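Local structure of galactan 1,3-beta-galactosidase (Phanerochaete chrysosporium, 7BYS) at residues N368-V373 / S412-Y417; A133-E138 / L152-D157; S60-A65 / T117-Y122; Q18-G23 / D258-S263. The protein probably hydrolyses beta-1,3-galactan from the chain end in arabinogalactan breakdown, through a family 43 glycosidase domain joined to a calcium-containing carbohydrate-binding module. All blocks are in the same frame, centred on the assembly; numbering follows the deposited sequence. Where two conformers were deposited one is given.

Contact 1 of 4, residues N368-V373 / S412-Y417; sequences NVTVSV and SGQSNY. With NAG (2-acetamido-2-deoxy-beta-D-glucopyranose), chain E.
Asn-368 OD1 is gripped by two donors: the side-chain amide of Asn-416, whose ND2 lies 2.9 Å from it, and water 1, which also donates to Asn-416 OD1. The ND2 bond lies in the donor's own amide plane but reaches OD1 from above the carbonyl plane of Asn-368, the two amides being turned 65° apart and the side chains crossing steeply. On the other side of the Asn-368 amide, ND2 carries the N-linked sugar by a covalent bond to C1 of NAG. Asn-416 ND2 also makes a weak bond to O6 of this sugar.

Gln-414 offers a good example of a side-chain amide imitating a neighbouring strand. Its NE2 donates to Asn-368 O over 3.0 Å, nearly straight at 173°, while OE1 accepts from Thr-370 N at 2.9 Å. A chain extended beyond CG lets this one amide reach both backbone groups flanking Val-369. It does so just past the point where Gly-411, just after strand 405-410, pairs with Thr-370. Farther along, Thr-370 OG1 donates to Ser-412 O at 2.7 Å, in the carbonyl plane and on a lone pair; its first torsion of 61° tips the hydroxyl toward the loop, and CG2 lies 3.4 Å from the same Ser-412 O.

The chemistry is thus almost wholly polar. The Gln-414 amide satisfies two backbone groups of the strand, and that of Asn-416 holds the glycan-bearing asparagine by its oxygen, which is likely to restrict how the first sugar can swing.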
loop_
_atom_site.group_PDB
_atom_site.type_symbol
_atom_site.label_atom_id
_atom_site.label_comp_id
_atom_site.label_asym_id
_atom_site.label_seq_id
_atom_site.Cartn_x
_atom_site.Cartn_y
_atom_site.Cartn_z
ATOM N N ASN A 368 -5.172 -3.932 19.997
ATOM C CA ASN A 368 -5.044 -5.290 19.483
ATOM C C ASN A 368 -6.113 -6.144 20.132
ATOM O O ASN A 368 -6.771 -5.733 21.086
ATOM C CB ASN A 368 -3.667 -5.873 19.771
ATOM C CG ASN A 368 -3.162 -5.417 21.067
ATOM O OD1 ASN A 368 -3.665 -5.831 22.108
ATOM N ND2 ASN A 368 -2.184 -4.522 21.039
ATOM N N VAL A 369 -6.281 -7.343 19.589
ATOM C CA VAL A 369 -7.308 -8.266 20.057
ATOM C C VAL A 369 -6.714 -9.669 20.065
ATOM O O VAL A 369 -6.010 -10.063 19.132
ATOM C CB VAL A 369 -8.601 -8.166 19.211
ATOM C CG1 VAL A 369 -8.372 -8.639 17.772
ATOM C CG2 VAL A 369 -9.754 -8.940 19.893
ATOM N N THR A 370 -6.973 -10.411 21.139
ATOM C CA THR A 370 -6.606 -11.821 21.171
ATOM C C THR A 370 -7.661 -12.643 20.437
ATOM O O THR A 370 -8.864 -12.371 20.527
ATOM C CB THR A 370 -6.517 -12.321 22.615
ATOM O OG1 THR A 370 -7.794 -12.170 23.240
ATOM C CG2 THR A 370 -5.458 -11.559 23.398
ATOM N N VAL A 371 -7.201 -13.663 19.713
ATOM C CA VAL A 371 -8.061 -14.533 18.918
ATOM C C VAL A 371 -7.698 -15.979 19.245
ATOM O O VAL A 371 -6.536 -16.383 19.097
ATOM C CB VAL A 371 -7.920 -14.269 17.406
ATOM C CG1 VAL A 371 -8.873 -15.148 16.618
ATOM C CG2 VAL A 371 -8.168 -12.794 17.079
ATOM N N SER A 372 -8.687 -16.754 19.681
ATOM C CA SER A 372 -8.496 -18.149 20.053
ATOM C C SER A 372 -9.526 -18.988 19.315
ATOM O O SER A 372 -10.722 -18.677 19.340
ATOM C CB SER A 372 -8.694 -18.295 21.561
ATOM O OG SER A 372 -8.929 -19.645 21.924
ATOM N N VAL A 373 -9.071 -20.048 18.659
ATOM C CA VAL A 373 -9.951 -20.921 17.888
ATOM C C VAL A 373 -10.159 -22.208 18.672
ATOM O O VAL A 373 -9.189 -22.888 19.021
ATOM C CB VAL A 373 -9.365 -21.232 16.501
ATOM C CG1 VAL A 373 -10.317 -22.128 15.716
ATOM C CG2 VAL A 373 -9.087 -19.938 15.740
ATOM N N SER A 412 -10.213 -12.559 25.126
ATOM C CA SER A 412 -9.821 -13.246 26.348
ATOM C C SER A 412 -8.377 -12.929 26.699
ATOM O O SER A 412 -7.527 -12.737 25.826
ATOM C CB SER A 412 -10.019 -14.754 26.199
ATOM O OG SER A 412 -9.115 -15.318 25.267
ATOM N N GLY A 413 -8.113 -12.850 28.002
ATOM C CA GLY A 413 -6.751 -12.771 28.498
ATOM C C GLY A 413 -5.961 -11.567 28.046
ATOM O O GLY A 413 -4.751 -11.680 27.828
ATOM N N GLN A 414 -6.604 -10.419 27.881
ATOM C CA GLN A 414 -5.875 -9.186 27.621
ATOM C C GLN A 414 -6.328 -8.119 28.603
ATOM O O GLN A 414 -7.529 -7.945 28.837
ATOM C CB GLN A 414 -5.994 -8.720 26.159
ATOM C CG GLN A 414 -7.393 -8.411 25.697
ATOM C CD GLN A 414 -7.443 -8.005 24.219
ATOM O OE1 GLN A 414 -7.897 -8.769 23.366
ATOM N NE2 GLN A 414 -6.969 -6.795 23.919
ATOM N N SER A 415 -5.350 -7.427 29.190
ATOM C CA SER A 415 -5.615 -6.378 30.163
ATOM C C SER A 415 -6.168 -5.122 29.508
ATOM O O SER A 415 -6.981 -4.412 30.113
ATOM C CB SER A 415 -4.315 -6.044 30.898
ATOM O OG SER A 415 -4.574 -5.281 32.059
ATOM N N ASN A 416 -5.736 -4.832 28.285
ATOM C CA ASN A 416 -6.155 -3.652 27.551
ATOM C C ASN A 416 -7.461 -3.919 26.806
ATOM O O ASN A 416 -7.800 -5.059 26.480
ATOM C CB ASN A 416 -5.077 -3.273 26.533
ATOM C CG ASN A 416 -4.687 -4.445 25.626
ATOM O OD1 ASN A 416 -4.364 -5.535 26.097
ATOM N ND2 ASN A 416 -4.714 -4.218 24.320
ATOM N N TYR A 417 -8.196 -2.844 26.528
ATOM C CA TYR A 417 -9.380 -2.953 25.686
ATOM C C TYR A 417 -8.981 -3.145 24.224
ATOM O O TYR A 417 -8.126 -2.422 23.694
ATOM C CB TYR A 417 -10.228 -1.692 25.807
ATOM C CG TYR A 417 -11.012 -1.598 27.092
ATOM C CD1 TYR A 417 -12.119 -2.404 27.311
ATOM C CD2 TYR A 417 -10.646 -0.702 28.083
ATOM C CE1 TYR A 417 -12.843 -2.317 28.488
ATOM C CE2 TYR A 417 -11.367 -0.607 29.262
ATOM C CZ TYR A 417 -12.460 -1.417 29.458
ATOM O OH TYR A 417 -13.176 -1.323 30.632
HETATM C C1 NAG E . -1.666 -3.937 22.240
HETATM C C2 NAG E . -0.175 -3.638 22.192
HETATM C C3 NAG E . 0.256 -2.830 23.366
HETATM C C4 NAG E . -0.551 -1.571 23.513
HETATM C C5 NAG E . -2.044 -1.875 23.581
HETATM C C6 NAG E . -2.809 -0.585 23.574
HETATM C C7 NAG E . 1.407 -5.284 21.030
HETATM C C8 NAG E . 2.159 -6.620 20.995
HETATM N N2 NAG E . 0.555 -4.946 22.168
HETATM O O3 NAG E . 1.656 -2.478 23.190
HETATM O O4 NAG E . -0.189 -0.885 24.713
HETATM O O5 NAG E . -2.468 -2.678 22.429
HETATM O O6 NAG E . -4.178 -0.863 23.719
HETATM O O7 NAG E . 1.521 -4.520 20.130
HETATM O O HOH W 1 -2.880 -7.137 24.503
HETATM O O HOH W 2 -9.595 -14.422 22.802
#

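Contact 2 of 4, residues A133-E138 / L152-D157; sequences ADSRDE and LLYASD
Arg-136 and Ala-155 open the backbone pairing, with Arg-136 N donating to Ala-155 O over 3.0 Å. Ala-155 N in turn donates to Asp-137 O, also at 3.0 Å and close to straight at 168°. Beyond it Glu-138 and Tyr-154 form an antiparallel non-hydrogen-bonded pair, and CA-H...O contacts, such as Glu-138 CA to Leu-153 O, fill in between.

Among side-chain bonds, Ser-156 OG donates to Asp-134 O at 2.7 Å, in the carbonyl plane and on a lone pair; its CB-OG bond lies anti to the backbone N (chi1 -170°), turning the hydroxyl to that carbonyl.

Asp-134 gathers two positive partners. Arg-136, extended from CG to NE, brings NH1 within 3.0 Å of Asp-134 OD2, reaching it from above the carboxylate plane, while OD1 is bridged to Lys-129 and OD2 also takes the backbone N-H of Asn-158. With an alanine here, Arg-136 NH1 and Lys-129 would probably lose their shared counter-charge, leaving the guanidinium to remaining partners such as Tyr-105 O. Water 4 joins NH1 to Ala-155 O, its bond to the carbonyl being weak.

Packing completes the set. Ser-135 OG sits 3.4 Å from Tyr-154 CB, Asp-134 O meets the edge of the tyrosine ring, and Glu-138 CB touches Leu-152 CD1 at 3.9 Å. Leu-152 CD2 lies over one ring face, toward its rim.

A loop running into the innermost strand of a blade, paired with the next strand, is characteristic of the five-bladed beta-propeller of family 43; here it carries Asp-137, which binds galactose in another structure of this enzyme.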
loop_
_atom_site.group_PDB
_atom_site.type_symbol
_atom_site.label_atom_id
_atom_site.label_comp_id
_atom_site.label_asym_id
_atom_site.label_seq_id
_atom_site.Cartn_x
_atom_site.Cartn_y
_atom_site.Cartn_z
ATOM N N ALA A 133 13.846 23.291 -8.559
ATOM C CA ALA A 133 12.745 23.370 -7.606
ATOM C C ALA A 133 12.702 22.117 -6.742
ATOM O O ALA A 133 13.350 21.112 -7.033
ATOM C CB ALA A 133 11.411 23.558 -8.339
ATOM N N ASP A 134 11.932 22.203 -5.656
ATOM C CA ASP A 134 11.778 21.087 -4.736
ATOM C C ASP A 134 11.183 19.879 -5.440
ATOM O O ASP A 134 10.316 19.992 -6.313
ATOM C CB ASP A 134 10.781 21.447 -3.633
ATOM C CG ASP A 134 11.327 22.431 -2.629
ATOM O OD1 ASP A 134 12.516 22.821 -2.725
ATOM O OD2 ASP A 134 10.543 22.815 -1.728
ATOM N N SER A 135 11.624 18.708 -5.001
ATOM C CA SER A 135 10.945 17.458 -5.318
ATOM C C SER A 135 10.982 16.596 -4.069
ATOM O O SER A 135 12.064 16.296 -3.552
ATOM C CB SER A 135 11.638 16.752 -6.486
ATOM O OG SER A 135 10.996 15.526 -6.805
ATOM N N ARG A 136 9.805 16.198 -3.581
ATOM C CA ARG A 136 9.733 15.298 -2.438
ATOM C C ARG A 136 9.128 13.969 -2.885
ATOM O O ARG A 136 9.786 13.239 -3.629
ATOM C CB ARG A 136 9.064 15.968 -1.233
ATOM C CG ARG A 136 9.990 16.989 -0.592
ATOM C CD ARG A 136 9.364 17.656 0.625
ATOM N NE ARG A 136 10.291 18.583 1.273
ATOM C CZ ARG A 136 10.487 19.841 0.891
ATOM N NH1 ARG A 136 9.849 20.349 -0.154
ATOM N NH2 ARG A 136 11.358 20.597 1.552
ATOM N N ASP A 137 7.893 13.636 -2.505
ATOM C CA ASP A 137 7.292 12.420 -3.055
ATOM C C ASP A 137 7.292 12.515 -4.576
ATOM O O ASP A 137 6.982 13.567 -5.147
ATOM C CB ASP A 137 5.831 12.300 -2.626
ATOM C CG ASP A 137 5.649 11.726 -1.239
ATOM O OD1 ASP A 137 6.623 11.600 -0.482
ATOM O OD2 ASP A 137 4.489 11.440 -0.902
ATOM N N GLU A 138 7.642 11.417 -5.236
ATOM C CA GLU A 138 7.728 11.425 -6.689
ATOM C C GLU A 138 7.327 10.067 -7.237
ATOM O O GLU A 138 7.272 9.068 -6.512
ATOM C CB GLU A 138 9.126 11.830 -7.194
ATOM C CG GLU A 138 10.313 11.086 -6.572
ATOM C CD GLU A 138 10.283 9.576 -6.775
ATOM O OE1 GLU A 138 10.428 8.861 -5.774
ATOM O OE2 GLU A 138 10.092 9.093 -7.921
ATOM N N LEU A 152 8.711 12.748 -14.760
ATOM C CA LEU A 152 8.751 12.838 -13.306
ATOM C C LEU A 152 7.440 13.448 -12.819
ATOM O O LEU A 152 7.010 14.499 -13.309
ATOM C CB LEU A 152 9.931 13.711 -12.862
ATOM C CG LEU A 152 10.082 13.868 -11.350
ATOM C CD1 LEU A 152 10.503 12.549 -10.744
ATOM C CD2 LEU A 152 11.093 14.969 -11.007
ATOM N N LEU A 153 6.807 12.791 -11.857
ATOM C CA LEU A 153 5.612 13.285 -11.177
ATOM C C LEU A 153 6.043 13.623 -9.759
ATOM O O LEU A 153 6.639 12.772 -9.094
ATOM C CB LEU A 153 4.562 12.169 -11.113
ATOM C CG LEU A 153 4.416 11.243 -12.332
ATOM C CD1 LEU A 153 3.296 10.233 -12.067
ATOM C CD2 LEU A 153 4.152 12.021 -13.627
ATOM N N TYR A 154 5.795 14.853 -9.297
ATOM C CA TYR A 154 6.447 15.234 -8.047
ATOM C C TYR A 154 5.732 16.338 -7.285
ATOM O O TYR A 154 5.229 17.295 -7.874
ATOM C CB TYR A 154 7.922 15.610 -8.242
ATOM C CG TYR A 154 8.257 16.686 -9.262
ATOM C CD1 TYR A 154 7.988 16.517 -10.618
ATOM C CD2 TYR A 154 8.931 17.839 -8.872
ATOM C CE1 TYR A 154 8.354 17.480 -11.547
ATOM C CE2 TYR A 154 9.300 18.809 -9.801
ATOM C CZ TYR A 154 9.004 18.618 -11.135
ATOM O OH TYR A 154 9.362 19.552 -12.086
ATOM N N ALA A 155 5.768 16.216 -5.958
ATOM C CA ALA A 155 5.346 17.274 -5.051
ATOM C C ALA A 155 6.469 18.298 -4.951
ATOM O O ALA A 155 7.600 17.966 -4.571
ATOM C CB ALA A 155 5.046 16.674 -3.679
ATOM N N SER A 156 6.167 19.538 -5.302
ATOM C CA SER A 156 7.178 20.576 -5.412
ATOM C C SER A 156 6.763 21.771 -4.558
ATOM O O SER A 156 5.686 21.784 -3.948
ATOM C CB SER A 156 7.376 20.954 -6.889
ATOM O OG SER A 156 8.502 21.805 -7.060
ATOM N N ASP A 157 7.653 22.765 -4.488
ATOM C CA ASP A 157 7.401 24.035 -3.801
ATOM C C ASP A 157 6.835 23.818 -2.393
ATOM O O ASP A 157 5.706 24.195 -2.074
ATOM C CB ASP A 157 6.539 24.972 -4.657
ATOM C CG ASP A 157 7.125 25.197 -6.053
ATOM O OD1 ASP A 157 8.359 25.312 -6.171
ATOM O OD2 ASP A 157 6.359 25.229 -7.036
HETATM O O HOH W 3 10.493 24.581 -5.023
HETATM O O HOH W 4 7.905 19.302 -2.095
#

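Contact 3 of 4, residues S60-A65 / T117-Y122; sequences SRQNDA and TPCGPY
Tyr-122 N donates to Ala-65 O over 2.7 Å, in the carbonyl plane and at 169°. From there the side chain can be followed outward. CB lies 3.3 Å from the same Ala-65 O, which also lies at the ring's edge, near its plane. With CG anti to the carbonyl carbon (chi1 -75°), the CD1 side of the ring is laid against Ala-65: CD1 packs on Ala-65 CB at 3.7 Å, with CE1 slightly farther from that methyl. At the tip OH turns back to its own segment, donating to Pro-118 O at 2.6 Å from above the carbonyl plane; this anchors the tip of the side chain. A phenylalanine in its place would probably leave Pro-118 O without its hydroxyl partner and the 118-121 turn less firmly tied.

That turn holds a cis peptide before Pro-121, whose CB and CG rest against Asp-64 O. Cys-119 O accepts a CA-H...O contact from Ala-65, and water 5 links it to Asn-63 O. The Cys-119 sulfur, SG, touches Gln-62 CG at 3.7 Å. Met-96 and Phe-34 pack on both Ala-65 and Tyr-122.

Here a turn between two strands of one propeller blade is tied to segment 60-65 by a backbone bond, tyrosine packing and a water, and by the Cys-119 to Cys-50 disulfide to strand 48-53 of the same preceding blade: a blade-to-blade junction of the five-bladed beta-propeller.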
loop_
_atom_site.group_PDB
_atom_site.type_symbol
_atom_site.label_atom_id
_atom_site.label_comp_id
_atom_site.label_asym_id
_atom_site.label_seq_id
_atom_site.Cartn_x
_atom_site.Cartn_y
_atom_site.Cartn_z
ATOM N N SER A 60 10.635 -13.436 -4.994
ATOM C CA SER A 60 11.945 -13.986 -4.684
ATOM C C SER A 60 12.929 -12.834 -4.527
ATOM O O SER A 60 13.128 -12.057 -5.466
ATOM C CB SER A 60 12.385 -14.901 -5.826
ATOM O OG SER A 60 13.587 -15.577 -5.516
ATOM N N ARG A 61 13.544 -12.725 -3.350
ATOM C CA ARG A 61 14.439 -11.608 -3.077
ATOM C C ARG A 61 15.804 -11.808 -3.727
ATOM O O ARG A 61 16.472 -12.826 -3.502
ATOM C CB ARG A 61 14.586 -11.374 -1.576
ATOM C CG ARG A 61 15.264 -10.055 -1.306
ATOM C CD ARG A 61 15.261 -9.665 0.145
ATOM N NE ARG A 61 15.806 -8.321 0.273
ATOM C CZ ARG A 61 15.832 -7.607 1.393
ATOM N NH1 ARG A 61 15.326 -8.111 2.514
ATOM N NH2 ARG A 61 16.370 -6.389 1.391
ATOM N N GLN A 62 16.213 -10.837 -4.534
ATOM C CA GLN A 62 17.544 -10.809 -5.119
ATOM C C GLN A 62 18.429 -9.880 -4.301
ATOM O O GLN A 62 17.986 -9.239 -3.344
ATOM C CB GLN A 62 17.478 -10.342 -6.579
ATOM C CG GLN A 62 16.356 -10.978 -7.374
ATOM C CD GLN A 62 16.518 -12.474 -7.482
ATOM O OE1 GLN A 62 17.597 -12.965 -7.815
ATOM N NE2 GLN A 62 15.445 -13.212 -7.200
ATOM N N ASN A 63 19.706 -9.823 -4.672
ATOM C CA ASN A 63 20.596 -8.859 -4.041
ATOM C C ASN A 63 20.017 -7.449 -4.177
ATOM O O ASN A 63 19.328 -7.129 -5.148
ATOM C CB ASN A 63 21.993 -8.958 -4.664
ATOM C CG ASN A 63 22.677 -10.287 -4.348
ATOM O OD1 ASN A 63 22.818 -10.659 -3.184
ATOM N ND2 ASN A 63 23.085 -11.010 -5.384
ATOM N N ASP A 64 20.271 -6.612 -3.176
ATOM C CA ASP A 64 19.705 -5.268 -3.170
ATOM C C ASP A 64 20.102 -4.496 -4.424
ATOM O O ASP A 64 21.226 -4.609 -4.921
ATOM C CB ASP A 64 20.164 -4.510 -1.927
ATOM C CG ASP A 64 19.543 -5.047 -0.651
ATOM O OD1 ASP A 64 18.428 -5.604 -0.708
ATOM O OD2 ASP A 64 20.176 -4.889 0.416
ATOM N N ALA A 65 19.164 -3.703 -4.934
ATOM C CA ALA A 65 19.435 -2.919 -6.129
ATOM C C ALA A 65 20.257 -1.668 -5.832
ATOM O O ALA A 65 21.008 -1.204 -6.699
ATOM C CB ALA A 65 18.118 -2.523 -6.797
ATOM N N THR A 117 21.302 -4.474 -15.734
ATOM C CA THR A 117 20.366 -5.555 -15.474
ATOM C C THR A 117 19.301 -5.027 -14.529
ATOM O O THR A 117 19.542 -4.060 -13.799
ATOM C CB THR A 117 21.072 -6.765 -14.846
ATOM O OG1 THR A 117 21.660 -6.382 -13.598
ATOM C CG2 THR A 117 22.169 -7.276 -15.782
ATOM N N PRO A 118 18.103 -5.625 -14.534
ATOM C CA PRO A 118 17.006 -5.063 -13.722
ATOM C C PRO A 118 17.285 -4.970 -12.231
ATOM O O PRO A 118 16.892 -3.982 -11.606
ATOM C CB PRO A 118 15.833 -6.007 -14.004
ATOM C CG PRO A 118 16.153 -6.675 -15.271
ATOM C CD PRO A 118 17.640 -6.713 -15.418
ATOM N N CYS A 119 17.920 -5.968 -11.620
ATOM C CA CYS A 119 18.203 -5.831 -10.197
ATOM C C CYS A 119 19.568 -5.228 -9.919
ATOM O O CYS A 119 19.901 -4.999 -8.758
ATOM C CB CYS A 119 18.045 -7.157 -9.442
ATOM S SG CYS A 119 16.333 -7.688 -9.089
ATOM N N GLY A 120 20.353 -4.931 -10.952
ATOM C CA GLY A 120 21.612 -4.270 -10.749
ATOM C C GLY A 120 22.622 -5.205 -10.124
ATOM O O GLY A 120 22.762 -6.356 -10.545
ATOM N N PRO A 121 23.320 -4.747 -9.079
ATOM C CA PRO A 121 23.150 -3.487 -8.339
ATOM C C PRO A 121 23.369 -2.231 -9.168
ATOM O O PRO A 121 24.112 -2.250 -10.156
ATOM C CB PRO A 121 24.223 -3.572 -7.246
ATOM C CG PRO A 121 24.480 -5.032 -7.092
ATOM C CD PRO A 121 24.363 -5.593 -8.473
ATOM N N TYR A 122 22.704 -1.154 -8.772
ATOM C CA TYR A 122 22.719 0.103 -9.500
ATOM C C TYR A 122 23.871 0.982 -9.030
ATOM O O TYR A 122 24.370 0.846 -7.910
ATOM C CB TYR A 122 21.382 0.844 -9.310
ATOM C CG TYR A 122 20.246 0.245 -10.099
ATOM C CD1 TYR A 122 19.766 -1.031 -9.809
ATOM C CD2 TYR A 122 19.649 0.955 -11.151
ATOM C CE1 TYR A 122 18.740 -1.592 -10.539
ATOM C CE2 TYR A 122 18.613 0.404 -11.881
ATOM C CZ TYR A 122 18.164 -0.869 -11.571
ATOM O OH TYR A 122 17.149 -1.453 -12.280
HETATM O O HOH W 5 20.989 -7.248 -7.373
#

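Contact 4 of 4, residues Q18-G23 / D258-S263; sequences QAHGAG and DRWRPS
Gly-21 N meets both carboxylate oxygens of Asp-258, 3.0 Å from OD2 and 3.2 Å from OD1, each on its syn side and about 25° out of the carboxylate plane. Asp-258 CG, anti to the carbonyl carbon (chi1 -67°), presents both oxygens to it. Around this forked bond the packing is tight. His-20 CB rests against the six-membered ring of Trp-260, 3.6 Å from CZ3, and Asp-258 CB covers a face of the same indole, offset toward its rim.

The looser side is filled by water, although it too is buried. Asp-258 OD1 accepts hydrogen bonds from water 6, which also bridges Ala-19 O and Ala-22 N, and from water 7, at 2.6 Å. Water 7 lies 2.7 Å from His-20 ND1, in the imidazole plane. The other ring nitrogen, NE2, donates to Gln-18 OE1 at 2.9 Å. Trp-260 NE1 is hydrogen-bonded to Gln-242, a galactose-binding residue.

Segment 18-23 leads into the first blade and segment 258-263 runs off the second strand of the last, so the contact joins these blades. Its chemistry implies that one buried carboxylate, satisfied by the Gly-21 N-H and two waters, probably organises this seam, while the indole probably steadies Gln-242.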
loop_
_atom_site.group_PDB
_atom_site.type_symbol
_atom_site.label_atom_id
_atom_site.label_comp_id
_atom_site.label_asym_id
_atom_site.label_seq_id
_atom_site.Cartn_x
_atom_site.Cartn_y
_atom_site.Cartn_z
ATOM N N GLN A 18 10.365 -6.426 2.363
ATOM C CA GLN A 18 10.802 -5.080 2.729
ATOM C C GLN A 18 10.944 -4.260 1.451
ATOM O O GLN A 18 12.049 -4.086 0.931
ATOM C CB GLN A 18 12.110 -5.141 3.496
ATOM C CG GLN A 18 11.949 -5.762 4.881
ATOM C CD GLN A 18 11.217 -4.852 5.837
ATOM O OE1 GLN A 18 11.010 -3.675 5.551
ATOM N NE2 GLN A 18 10.810 -5.396 6.979
ATOM N N ALA A 19 9.820 -3.760 0.947
ATOM C CA ALA A 19 9.789 -3.014 -0.310
ATOM C C ALA A 19 8.693 -1.948 -0.233
ATOM O O ALA A 19 7.734 -1.918 -1.004
ATOM C CB ALA A 19 9.620 -3.970 -1.489
ATOM N N HIS A 20 8.807 -1.063 0.752
ATOM C CA HIS A 20 7.838 0.011 0.938
ATOM C C HIS A 20 8.052 1.107 -0.101
ATOM O O HIS A 20 9.144 1.267 -0.645
ATOM C CB HIS A 20 7.971 0.529 2.368
ATOM C CG HIS A 20 8.071 -0.575 3.382
ATOM N ND1 HIS A 20 6.961 -1.177 3.933
ATOM C CD2 HIS A 20 9.146 -1.212 3.907
ATOM C CE1 HIS A 20 7.344 -2.128 4.768
ATOM N NE2 HIS A 20 8.666 -2.166 4.781
ATOM N N GLY A 21 6.994 1.855 -0.391
ATOM C CA GLY A 21 7.109 2.859 -1.441
ATOM C C GLY A 21 7.317 2.242 -2.814
ATOM O O GLY A 21 8.144 2.741 -3.600
ATOM N N ALA A 22 6.549 1.192 -3.130
ATOM C CA ALA A 22 6.789 0.294 -4.263
ATOM C C ALA A 22 7.033 1.021 -5.576
ATOM O O ALA A 22 6.335 1.979 -5.920
ATOM C CB ALA A 22 5.552 -0.583 -4.462
ATOM N N GLY A 23 7.982 0.496 -6.341
ATOM C CA GLY A 23 8.073 0.736 -7.768
ATOM C C GLY A 23 8.107 -0.598 -8.488
ATOM O O GLY A 23 8.878 -1.495 -8.111
ATOM N N ASP A 258 0.837 1.649 0.691
ATOM C CA ASP A 258 1.528 1.341 1.942
ATOM C C ASP A 258 0.630 1.715 3.110
ATOM O O ASP A 258 -0.031 2.757 3.083
ATOM C CB ASP A 258 2.801 2.191 2.081
ATOM C CG ASP A 258 3.862 1.840 1.057
ATOM O OD1 ASP A 258 4.423 0.732 1.148
ATOM O OD2 ASP A 258 4.126 2.676 0.173
ATOM N N ARG A 259 0.622 0.879 4.152
ATOM C CA ARG A 259 0.048 1.261 5.445
ATOM C C ARG A 259 1.240 1.563 6.343
ATOM O O ARG A 259 1.869 0.649 6.883
ATOM C CB ARG A 259 -0.835 0.163 6.035
ATOM C CG ARG A 259 -1.339 0.514 7.444
ATOM C CD ARG A 259 -2.387 -0.478 7.926
ATOM N NE ARG A 259 -3.549 -0.426 7.050
ATOM C CZ ARG A 259 -4.383 -1.431 6.814
ATOM N NH1 ARG A 259 -4.206 -2.625 7.392
ATOM N NH2 ARG A 259 -5.387 -1.250 5.972
ATOM N N TRP A 260 1.573 2.845 6.467
ATOM C CA TRP A 260 2.755 3.244 7.216
ATOM C C TRP A 260 2.492 3.104 8.704
ATOM O O TRP A 260 1.458 3.556 9.213
ATOM C CB TRP A 260 3.093 4.698 6.904
ATOM C CG TRP A 260 3.468 4.933 5.478
ATOM C CD1 TRP A 260 2.794 5.698 4.579
ATOM C CD2 TRP A 260 4.617 4.415 4.794
ATOM N NE1 TRP A 260 3.437 5.676 3.367
ATOM C CE2 TRP A 260 4.567 4.906 3.473
ATOM C CE3 TRP A 260 5.687 3.592 5.169
ATOM C CZ2 TRP A 260 5.536 4.599 2.521
ATOM C CZ3 TRP A 260 6.656 3.291 4.222
ATOM C CH2 TRP A 260 6.573 3.797 2.913
ATOM N N ARG A 261 3.437 2.496 9.409
ATOM C CA ARG A 261 3.341 2.335 10.858
ATOM C C ARG A 261 4.552 3.030 11.465
ATOM O O ARG A 261 5.610 2.408 11.634
ATOM C CB ARG A 261 3.311 0.855 11.209
ATOM C CG ARG A 261 2.939 0.636 12.641
ATOM C CD ARG A 261 2.748 -0.805 12.915
ATOM N NE ARG A 261 2.422 -0.993 14.319
ATOM C CZ ARG A 261 2.103 -2.167 14.832
ATOM N NH1 ARG A 261 2.072 -3.229 14.041
ATOM N NH2 ARG A 261 1.815 -2.273 16.123
ATOM N N PRO A 262 4.450 4.326 11.794
ATOM C CA PRO A 262 5.651 5.079 12.215
ATOM C C PRO A 262 6.402 4.496 13.402
ATOM O O PRO A 262 7.635 4.588 13.428
ATOM C CB PRO A 262 5.109 6.483 12.522
ATOM C CG PRO A 262 3.856 6.584 11.741
ATOM C CD PRO A 262 3.267 5.195 11.673
ATOM N N SER A 263 5.713 3.881 14.363
ATOM C CA SER A 263 6.392 3.335 15.535
ATOM C C SER A 263 7.016 1.966 15.289
ATOM O O SER A 263 7.739 1.466 16.156
ATOM C CB SER A 263 5.438 3.260 16.729
ATOM O OG SER A 263 4.141 2.863 16.325
HETATM O O HOH W 6 5.069 -0.617 -1.164
HETATM O O HOH W 7 4.390 -0.421 3.532
#

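How the contacts relate
Contacts 2, 3 and 4 belong to the five-bladed propeller, and contact 1 to the carbohydrate-binding module, with its centre about 44 Å from that of contact 2. Contact 4, centred about 7 Å from the centre of the chain, closes the loop within which contacts 2 and 3 are nested; its centre is about 19 Å from each of theirs. Contacts 2 and 4 both border the galactose site: Asp-137 belongs to the first, and its side chain lies about 4 Å from that of Gln-242, the partner of Trp-260. Contact 3 stands away from it. Contacts 4 and 1 approach to about 7 Å between nearest atoms, where Arg-261 forms a salt bridge to Asp-382 of the module.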